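Local coordinates for B12-binding domain-containing protein (Kitasatospora setae, PDB 6WTE) that binds cobalamin and a [4Fe-4S] cluster and, as the radical SAM methylase TsrM, probably transfers a methyl group without radical chemistry, at residues I17-L22 with V38-F43; S195-R200 with S220-N225; D254-L259 with N301-W306. One frame throughout, in Å; residues are numbered along the deposited sequence. Where two conformers were deposited one is given.

Interaction 1 (I17-L22 with V38-F43); sequences IAPYAL and VLDLTF
Asp40 faces Pro19, the carboxylate and the proline ring coming from opposite directions. From CB the Asp40 side chain runs anti to the backbone N (chi1 -169°), which places the carboxylate opposite the Pro19 ring, and there the two oxygens part company. OD2 meets the proline ring, 4.0 Å from Pro19 CD and equally far from Pro19 CG, and it is also hydrogen-bonded to Tyr212 OH from helix 209-214. OD1 turns back to its own chain and accepts the backbone N of Thr42 at 3.2 Å in a nearly straight bond, the donor lying above the carboxylate plane. This is an Asx turn, and Asn9 ND2 gives OD1 a second bond.

Three residues after Pro19, in the first turn of helix 20-31, Leu22 CD1 packs on Val38 CG1 at 3.7 Å, the one apolar side-chain pair of the contact. At the opposite end a water donates to Ile17 O and to Thr42 OG1, 2.8 Å from each, and so links a main-chain carbonyl to a side-chain hydroxyl where the segments do not touch directly.

The contact lies in the beta-alpha-beta unit of strand 4-9, helix 20-31 and strand 35-40 in the B12-binding domain, at the start of the helix. Ile17, Tyr20 and Ala21 touch cobalamin. No direct hydrogen bond crosses between the segments: the join is apolar at one end and water-mediated at the other. In between, several donors share the Asp40 carboxylate, which would probably stabilise its negative charge and restrain its rotation beside the proline ring.

Interaction 2 (S195-R200 with S220-N225); sequences SVYRRR and SILTKN
The Arg199 guanidinium meets Ser220 at its edge, and the Tyr197 ring likewise offers its edge to Leu222, whose CD2 lies near the ring plane, 4.2 Å from Tyr197 CE2. At the guanidinium, NH1 donates to Ser220 O at 2.8 Å in an almost straight bond (172°), with the oxygen practically in the guanidinium plane. NH2 donates to Ser220 OG, also at 2.8 Å, though along a more bent path (142°). The grip is thus end-on, with a separate nitrogen for the carbonyl and for the hydroxyl of one residue. Ser220 chi1 (43°) sets OG between its backbone N and carbonyl carbon, beside the approaching NH2, while bends at chi2 and chi3 curve the arginine chain onto Ser220.

The arginine has acidic partners too: Glu255 takes NH1 and Asp23 takes NE. The contact joins the loop before helix 209-214 to strand 219-221 of the radical SAM core, where Ser220 also touches cobalamin. Bonds from all three of its nitrogens fix the rotation of this buried guanidinium, and the two carboxylates would balance its charge; a residue lining the cobalamin pocket is thereby held through both its backbone and its side chain.

Interaction 3 (D254-L259 with N301-W306); sequences DEMESL and NRLRLW
Helix 249-261 packs here against strand 304-309 and the residue just before it, within the beta/alpha architecture of the radical SAM core. The strand lies beside 266-269 in parallel pairing, and 266-269 in turn pairs with 219-221. One side chain carries the helix half of the contact: Met256, whose terminal methyl CE touches two leucines of the other segment. CE is 3.8 Å from Leu303 CD2 and 3.9 Å from Leu305 CD1, so the methyl bridges the ends of both; Leu303 CD1 is slightly farther from CE, at 4.2 Å.

Met256 extends from CB through CG to SD and then bends at its last torsion (chi3 73°), which turns CE off the line of the chain toward the leucines. Its side chain runs obliquely to that of Leu303 and at about a right angle to that of Leu305. Both leucines have CG anti to the backbone N, but their approaches differ: the CB of Leu303 points toward the helix, whereas Leu305 reaches the methionine with its CD1 branch.

Around this group, Ile288 of helix 278-294 touches both Met256 and Leu303, Leu285 of the same helix touches Leu305, and Ile221 of strand 219-221 lies against Met256. Two helices and the sheet therefore share one apolar cluster. With no hydrogen bond between the two segments, their join rests on dispersion between methyl groups and the burial of apolar surface; the polar ties of helix 249-261, such as the Glu255 salt bridges with Arg199 and Arg247, run to other parts of the chain.

The three contacts follow one another along the chain, none enclosing another. Interaction 1 belongs to the B12-binding domain and interaction 3 to the radical SAM core, their centres about 20 Å apart; interaction 2 lies between, with its centre about 15 Å from that of interaction 1 and about 11 Å from that of interaction 3. Interactions 2 and 3 reach the same mixed sheet, through strands 219-221 and 304-309. Tyr20 of helix 20-31 crosses the boundary: its OH is hydrogen-bonded to Leu222 N and to Glu255 OE2. A continuous set of contacts thus runs from the cobalamin-binding domain into the core that holds the iron-sulfur cluster.

Interaction 1 (I17-L22 with V38-F43)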
loop_
_atom_site.group_PDB
_atom_site.type_symbol
_atom_site.label_atom_id
_atom_site.label_comp_id
_atom_site.label_asym_id
_atom_site.label_seq_id
_atom_site.Cartn_x
_atom_site.Cartn_y
_atom_site.Cartn_z
ATOM N N ILE A 17 11.273 -2.899 2.664
ATOM C CA ILE A 17 10.860 -1.809 1.788
ATOM C C ILE A 17 11.102 -0.503 2.529
ATOM O O ILE A 17 10.601 -0.322 3.645
ATOM C CB ILE A 17 9.378 -1.937 1.387
ATOM C CG1 ILE A 17 9.166 -3.165 0.494
ATOM C CG2 ILE A 17 8.884 -0.648 0.742
ATOM C CD1 ILE A 17 10.053 -3.187 -0.738
ATOM N N ALA A 18 11.857 0.403 1.910
ATOM C CA ALA A 18 12.207 1.652 2.573
ATOM C C ALA A 18 10.943 2.413 2.968
ATOM O O ALA A 18 9.991 2.492 2.182
ATOM C CB ALA A 18 13.075 2.525 1.664
ATOM N N PRO A 19 10.884 2.956 4.188
ATOM C CA PRO A 19 9.725 3.775 4.623
ATOM C C PRO A 19 9.755 5.173 4.012
ATOM O O PRO A 19 10.113 6.175 4.639
ATOM C CB PRO A 19 9.889 3.806 6.144
ATOM C CG PRO A 19 11.366 3.697 6.343
ATOM C CD PRO A 19 11.859 2.756 5.273
ATOM N N TYR A 20 9.355 5.223 2.742
ATOM C CA TYR A 20 9.380 6.451 1.957
ATOM C C TYR A 20 8.663 7.588 2.675
ATOM O O TYR A 20 9.094 8.748 2.610
ATOM C CB TYR A 20 8.732 6.146 0.602
ATOM C CG TYR A 20 8.815 7.192 -0.480
ATOM C CD1 TYR A 20 9.640 8.309 -0.373
ATOM C CD2 TYR A 20 8.058 7.043 -1.638
ATOM C CE1 TYR A 20 9.697 9.248 -1.396
ATOM C CE2 TYR A 20 8.114 7.968 -2.659
ATOM C CZ TYR A 20 8.933 9.067 -2.537
ATOM O OH TYR A 20 8.974 9.985 -3.568
ATOM N N ALA A 21 7.577 7.262 3.385
ATOM C CA ALA A 21 6.836 8.263 4.148
ATOM C C ALA A 21 7.758 9.108 5.010
ATOM O O ALA A 21 7.609 10.332 5.081
ATOM C CB ALA A 21 5.792 7.579 5.030
ATOM N N LEU A 22 8.734 8.474 5.659
ATOM C CA LEU A 22 9.583 9.214 6.579
ATOM C C LEU A 22 10.501 10.187 5.842
ATOM O O LEU A 22 10.833 11.250 6.381
ATOM C CB LEU A 22 10.377 8.237 7.455
ATOM C CG LEU A 22 9.552 7.298 8.354
ATOM C CD1 LEU A 22 10.431 6.622 9.409
ATOM C CD2 LEU A 22 8.392 8.038 9.037
ATOM N N VAL A 38 15.425 9.744 12.594
ATOM C CA VAL A 38 14.669 8.557 12.212
ATOM C C VAL A 38 15.248 7.365 12.953
ATOM O O VAL A 38 16.468 7.170 12.983
ATOM C CB VAL A 38 14.715 8.313 10.692
ATOM C CG1 VAL A 38 14.015 6.993 10.336
ATOM C CG2 VAL A 38 14.086 9.480 9.947
ATOM N N LEU A 39 14.377 6.567 13.540
ATOM C CA LEU A 39 14.770 5.317 14.172
ATOM C C LEU A 39 14.100 4.210 13.370
ATOM O O LEU A 39 12.880 4.035 13.443
ATOM C CB LEU A 39 14.358 5.310 15.644
ATOM C CG LEU A 39 15.201 4.543 16.644
ATOM C CD1 LEU A 39 16.657 4.985 16.552
ATOM C CD2 LEU A 39 14.644 4.809 18.037
ATOM N N ASP A 40 14.882 3.504 12.557
ATOM C CA ASP A 40 14.345 2.503 11.641
ATOM C C ASP A 40 14.571 1.120 12.244
ATOM O O ASP A 40 15.712 0.660 12.351
ATOM C CB ASP A 40 14.999 2.628 10.266
ATOM C CG ASP A 40 14.294 1.808 9.212
ATOM O OD1 ASP A 40 13.407 1.016 9.577
ATOM O OD2 ASP A 40 14.618 1.968 8.020
ATOM N N LEU A 41 13.480 0.458 12.632
ATOM C CA LEU A 41 13.567 -0.826 13.314
ATOM C C LEU A 41 13.573 -2.011 12.360
ATOM O O LEU A 41 13.721 -3.151 12.819
ATOM C CB LEU A 41 12.405 -0.970 14.308
ATOM C CG LEU A 41 12.279 0.161 15.334
ATOM C CD1 LEU A 41 11.095 -0.065 16.269
ATOM C CD2 LEU A 41 13.567 0.318 16.133
ATOM N N THR A 42 13.444 -1.769 11.052
ATOM C CA THR A 42 13.368 -2.871 10.093
ATOM C C THR A 42 14.614 -3.748 10.150
ATOM O O THR A 42 14.518 -4.978 10.109
ATOM C CB THR A 42 13.162 -2.317 8.684
ATOM O OG1 THR A 42 11.957 -1.545 8.661
ATOM C CG2 THR A 42 13.065 -3.448 7.648
ATOM N N PHE A 43 15.791 -3.135 10.259
ATOM C CA PHE A 43 17.035 -3.884 10.354
ATOM C C PHE A 43 17.443 -4.146 11.800
ATOM O O PHE A 43 18.593 -4.516 12.059
ATOM C CB PHE A 43 18.152 -3.146 9.609
ATOM C CG PHE A 43 17.755 -2.670 8.235
ATOM C CD1 PHE A 43 17.371 -3.567 7.256
ATOM C CD2 PHE A 43 17.768 -1.319 7.927
ATOM C CE1 PHE A 43 17.000 -3.128 5.985
ATOM C CE2 PHE A 43 17.406 -0.875 6.663
ATOM C CZ PHE A 43 17.021 -1.781 5.692
HETATM O O HOH W 1 10.589 -0.978 6.331
#

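Interaction 2 (S195-R200 with S220-N225)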
loop_
_atom_site.group_PDB
_atom_site.type_symbol
_atom_site.label_atom_id
_atom_site.label_comp_id
_atom_site.label_asym_id
_atom_site.label_seq_id
_atom_site.Cartn_x
_atom_site.Cartn_y
_atom_site.Cartn_z
ATOM N N SER A 195 8.228 20.426 -2.942
ATOM C CA SER A 195 9.593 20.111 -2.546
ATOM C C SER A 195 10.115 18.867 -3.249
ATOM O O SER A 195 9.358 17.972 -3.636
ATOM C CB SER A 195 9.689 19.891 -1.036
ATOM O OG SER A 195 9.043 20.925 -0.317
ATOM N N VAL A 196 11.435 18.823 -3.401
ATOM C CA VAL A 196 12.136 17.577 -3.682
ATOM C C VAL A 196 12.290 16.841 -2.359
ATOM O O VAL A 196 12.830 17.390 -1.395
ATOM C CB VAL A 196 13.501 17.844 -4.331
ATOM C CG1 VAL A 196 14.287 16.550 -4.469
ATOM C CG2 VAL A 196 13.330 18.536 -5.677
ATOM N N TYR A 197 11.807 15.606 -2.298
ATOM C CA TYR A 197 11.950 14.824 -1.077
ATOM C C TYR A 197 13.386 14.317 -1.000
ATOM O O TYR A 197 13.870 13.671 -1.935
ATOM C CB TYR A 197 10.949 13.670 -1.045
ATOM C CG TYR A 197 9.501 14.078 -1.281
ATOM C CD1 TYR A 197 9.023 15.334 -0.904
ATOM C CD2 TYR A 197 8.617 13.204 -1.900
ATOM C CE1 TYR A 197 7.700 15.699 -1.141
ATOM C CE2 TYR A 197 7.304 13.553 -2.124
ATOM C CZ TYR A 197 6.850 14.800 -1.753
ATOM O OH TYR A 197 5.529 15.132 -1.998
ATOM N N ARG A 198 14.087 14.652 0.080
ATOM C CA ARG A 198 15.497 14.303 0.183
ATOM C C ARG A 198 15.632 12.822 0.525
ATOM O O ARG A 198 15.048 12.341 1.502
ATOM C CB ARG A 198 16.199 15.197 1.204
ATOM C CG ARG A 198 16.334 16.637 0.700
ATOM C CD ARG A 198 17.155 17.529 1.619
ATOM N NE ARG A 198 16.451 17.839 2.859
ATOM C CZ ARG A 198 15.626 18.870 3.022
ATOM N NH1 ARG A 198 15.395 19.710 2.021
ATOM N NH2 ARG A 198 15.035 19.062 4.195
ATOM N N ARG A 199 16.369 12.097 -0.312
ATOM C CA ARG A 199 16.560 10.658 -0.170
ATOM C C ARG A 199 18.034 10.429 0.112
ATOM O O ARG A 199 18.873 10.603 -0.777
ATOM C CB ARG A 199 16.118 9.909 -1.428
ATOM C CG ARG A 199 14.827 10.434 -2.046
ATOM C CD ARG A 199 13.618 10.271 -1.102
ATOM N NE ARG A 199 13.280 8.870 -0.862
ATOM C CZ ARG A 199 12.684 8.083 -1.754
ATOM N NH1 ARG A 199 12.367 8.562 -2.953
ATOM N NH2 ARG A 199 12.410 6.817 -1.454
ATOM N N ARG A 200 18.347 10.048 1.343
ATOM C CA ARG A 200 19.724 9.954 1.796
ATOM C C ARG A 200 20.124 8.496 1.963
ATOM O O ARG A 200 19.281 7.603 2.055
ATOM C CB ARG A 200 19.910 10.708 3.120
ATOM C CG ARG A 200 19.602 12.202 3.047
ATOM C CD ARG A 200 19.675 12.821 4.440
ATOM N NE ARG A 200 19.653 14.284 4.431
ATOM C CZ ARG A 200 18.648 15.027 4.888
ATOM N NH1 ARG A 200 17.561 14.453 5.392
ATOM N NH2 ARG A 200 18.730 16.353 4.846
ATOM N N SER A 220 11.875 4.086 -4.594
ATOM C CA SER A 220 10.483 4.494 -4.663
ATOM C C SER A 220 10.424 5.945 -5.114
ATOM O O SER A 220 11.259 6.762 -4.719
ATOM C CB SER A 220 9.810 4.328 -3.299
ATOM O OG SER A 220 10.677 4.794 -2.275
ATOM N N ILE A 221 9.447 6.270 -5.950
ATOM C CA ILE A 221 9.258 7.653 -6.366
ATOM C C ILE A 221 7.768 7.923 -6.461
ATOM O O ILE A 221 7.037 7.199 -7.144
ATOM C CB ILE A 221 9.963 7.978 -7.699
ATOM C CG1 ILE A 221 9.731 9.446 -8.069
ATOM C CG2 ILE A 221 9.507 7.041 -8.816
ATOM C CD1 ILE A 221 10.413 10.440 -7.117
ATOM N N LEU A 222 7.323 8.962 -5.768
ATOM C CA LEU A 222 5.947 9.419 -5.827
ATOM C C LEU A 222 5.843 10.529 -6.862
ATOM O O LEU A 222 6.670 11.445 -6.878
ATOM C CB LEU A 222 5.511 9.934 -4.456
ATOM C CG LEU A 222 4.115 10.544 -4.401
ATOM C CD1 LEU A 222 3.075 9.463 -4.631
ATOM C CD2 LEU A 222 3.910 11.231 -3.052
ATOM N N THR A 223 4.837 10.447 -7.732
ATOM C CA THR A 223 4.599 11.534 -8.674
ATOM C C THR A 223 3.319 12.303 -8.391
ATOM O O THR A 223 3.236 13.491 -8.721
ATOM C CB THR A 223 4.580 11.010 -10.124
ATOM O OG1 THR A 223 3.259 10.588 -10.497
ATOM C CG2 THR A 223 5.555 9.842 -10.290
ATOM N N LYS A 224 2.346 11.676 -7.741
ATOM C CA LYS A 224 1.078 12.330 -7.449
ATOM C C LYS A 224 0.353 11.536 -6.373
ATOM O O LYS A 224 0.372 10.302 -6.388
ATOM C CB LYS A 224 0.212 12.444 -8.711
ATOM C CG LYS A 224 -0.064 11.106 -9.388
ATOM C CD LYS A 224 -0.167 11.254 -10.901
ATOM C CE LYS A 224 -0.241 9.892 -11.575
ATOM N NZ LYS A 224 -0.065 9.984 -13.054
ATOM N N ASN A 225 -0.283 12.243 -5.450
ATOM C CA ASN A 225 -1.051 11.586 -4.408
ATOM C C ASN A 225 -2.519 11.483 -4.809
ATOM O O ASN A 225 -3.088 12.425 -5.361
ATOM C CB ASN A 225 -0.940 12.344 -3.087
ATOM C CG ASN A 225 -1.721 11.682 -1.983
ATOM O OD1 ASN A 225 -1.280 10.681 -1.422
ATOM N ND2 ASN A 225 -2.904 12.216 -1.676
#

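Interaction 3 (D254-L259 with N301-W306)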
loop_
_atom_site.group_PDB
_atom_site.type_symbol
_atom_site.label_atom_id
_atom_site.label_comp_id
_atom_site.label_asym_id
_atom_site.label_seq_id
_atom_site.Cartn_x
_atom_site.Cartn_y
_atom_site.Cartn_z
ATOM N N ASP A 254 14.045 15.632 -10.308
ATOM C CA ASP A 254 15.204 15.900 -9.451
ATOM C C ASP A 254 15.416 14.774 -8.443
ATOM O O ASP A 254 16.550 14.327 -8.219
ATOM C CB ASP A 254 15.027 17.219 -8.685
ATOM C CG ASP A 254 15.385 18.449 -9.502
ATOM O OD1 ASP A 254 15.796 18.324 -10.676
ATOM O OD2 ASP A 254 15.271 19.559 -8.937
ATOM N N GLU A 255 14.330 14.320 -7.813
ATOM C CA GLU A 255 14.423 13.245 -6.831
ATOM C C GLU A 255 14.867 11.934 -7.469
ATOM O O GLU A 255 15.719 11.226 -6.917
ATOM C CB GLU A 255 13.075 13.068 -6.139
ATOM C CG GLU A 255 13.066 12.022 -5.047
ATOM C CD GLU A 255 11.767 12.046 -4.264
ATOM O OE1 GLU A 255 11.071 13.079 -4.326
ATOM O OE2 GLU A 255 11.447 11.043 -3.597
ATOM N N MET A 256 14.281 11.586 -8.621
ATOM C CA MET A 256 14.704 10.385 -9.333
ATOM C C MET A 256 16.168 10.473 -9.726
ATOM O O MET A 256 16.898 9.479 -9.649
ATOM C CB MET A 256 13.842 10.175 -10.577
ATOM C CG MET A 256 12.379 9.979 -10.260
ATOM S SD MET A 256 11.367 9.881 -11.744
ATOM C CE MET A 256 11.825 8.257 -12.353
ATOM N N GLU A 257 16.612 11.658 -10.150
ATOM C CA GLU A 257 18.010 11.835 -10.518
ATOM C C GLU A 257 18.912 11.646 -9.308
ATOM O O GLU A 257 19.979 11.034 -9.412
ATOM C CB GLU A 257 18.214 13.218 -11.142
ATOM C CG GLU A 257 19.547 13.401 -11.844
ATOM C CD GLU A 257 19.655 14.747 -12.527
ATOM O OE1 GLU A 257 18.706 15.134 -13.244
ATOM O OE2 GLU A 257 20.691 15.418 -12.351
ATOM N N SER A 258 18.481 12.149 -8.143
ATOM C CA SER A 258 19.257 11.979 -6.917
ATOM C C SER A 258 19.373 10.510 -6.538
ATOM O O SER A 258 20.450 10.046 -6.141
ATOM C CB SER A 258 18.619 12.769 -5.774
ATOM O OG SER A 258 19.378 12.621 -4.582
ATOM N N LEU A 259 18.275 9.760 -6.653
ATOM C CA LEU A 259 18.334 8.318 -6.431
ATOM C C LEU A 259 19.321 7.659 -7.389
ATOM O O LEU A 259 20.201 6.897 -6.970
ATOM C CB LEU A 259 16.942 7.711 -6.597
ATOM C CG LEU A 259 15.928 8.070 -5.511
ATOM C CD1 LEU A 259 14.544 7.520 -5.847
ATOM C CD2 LEU A 259 16.419 7.542 -4.167
ATOM N N ASN A 301 20.259 8.156 -17.297
ATOM C CA ASN A 301 20.483 7.311 -18.457
ATOM C C ASN A 301 20.591 5.834 -18.100
ATOM O O ASN A 301 20.537 4.993 -19.003
ATOM C CB ASN A 301 21.726 7.775 -19.211
ATOM C CG ASN A 301 21.431 8.947 -20.119
ATOM O OD1 ASN A 301 20.797 8.785 -21.162
ATOM N ND2 ASN A 301 21.881 10.134 -19.728
ATOM N N ARG A 302 20.726 5.496 -16.818
ATOM C CA ARG A 302 20.691 4.108 -16.376
ATOM C C ARG A 302 19.418 3.785 -15.597
ATOM O O ARG A 302 19.340 2.730 -14.960
ATOM C CB ARG A 302 21.935 3.794 -15.537
ATOM C CG ARG A 302 23.243 3.926 -16.326
ATOM C CD ARG A 302 24.474 3.568 -15.497
ATOM N NE ARG A 302 24.635 4.450 -14.348
ATOM C CZ ARG A 302 25.134 5.681 -14.412
ATOM N NH1 ARG A 302 25.520 6.188 -15.577
ATOM N NH2 ARG A 302 25.242 6.411 -13.310
ATOM N N LEU A 303 18.414 4.660 -15.654
ATOM C CA LEU A 303 17.164 4.432 -14.934
ATOM C C LEU A 303 16.465 3.169 -15.424
ATOM O O LEU A 303 16.426 2.882 -16.621
ATOM C CB LEU A 303 16.235 5.634 -15.106
ATOM C CG LEU A 303 14.800 5.479 -14.592
ATOM C CD1 LEU A 303 14.784 5.394 -13.068
ATOM C CD2 LEU A 303 13.924 6.626 -15.086
ATOM N N ARG A 304 15.930 2.402 -14.484
ATOM C CA ARG A 304 15.104 1.238 -14.790
ATOM C C ARG A 304 13.797 1.442 -14.034
ATOM O O ARG A 304 13.741 1.220 -12.823
ATOM C CB ARG A 304 15.812 -0.057 -14.404
ATOM C CG ARG A 304 17.136 -0.242 -15.148
ATOM C CD ARG A 304 17.772 -1.599 -14.890
ATOM N NE ARG A 304 18.318 -1.733 -13.539
ATOM C CZ ARG A 304 19.589 -1.516 -13.207
ATOM N NH1 ARG A 304 20.469 -1.139 -14.123
ATOM N NH2 ARG A 304 19.982 -1.675 -11.950
ATOM N N LEU A 305 12.761 1.885 -14.743
ATOM C CA LEU A 305 11.518 2.334 -14.125
ATOM C C LEU A 305 10.499 1.206 -14.109
ATOM O O LEU A 305 10.288 0.532 -15.124
ATOM C CB LEU A 305 10.947 3.540 -14.874
ATOM C CG LEU A 305 9.730 4.225 -14.252
ATOM C CD1 LEU A 305 10.085 4.795 -12.890
ATOM C CD2 LEU A 305 9.246 5.321 -15.189
ATOM N N TRP A 306 9.846 1.026 -12.966
ATOM C CA TRP A 306 8.828 -0.001 -12.788
ATOM C C TRP A 306 7.550 0.698 -12.359
ATOM O O TRP A 306 7.546 1.420 -11.360
ATOM C CB TRP A 306 9.277 -1.037 -11.755
ATOM C CG TRP A 306 10.600 -1.662 -12.121
ATOM C CD1 TRP A 306 11.846 -1.182 -11.823
ATOM C CD2 TRP A 306 10.801 -2.862 -12.873
ATOM N NE1 TRP A 306 12.810 -2.016 -12.344
ATOM C CE2 TRP A 306 12.192 -3.050 -12.998
ATOM C CE3 TRP A 306 9.939 -3.791 -13.464
ATOM C CZ2 TRP A 306 12.738 -4.140 -13.673
ATOM C CZ3 TRP A 306 10.487 -4.871 -14.138
ATOM C CH2 TRP A 306 11.872 -5.037 -14.234
#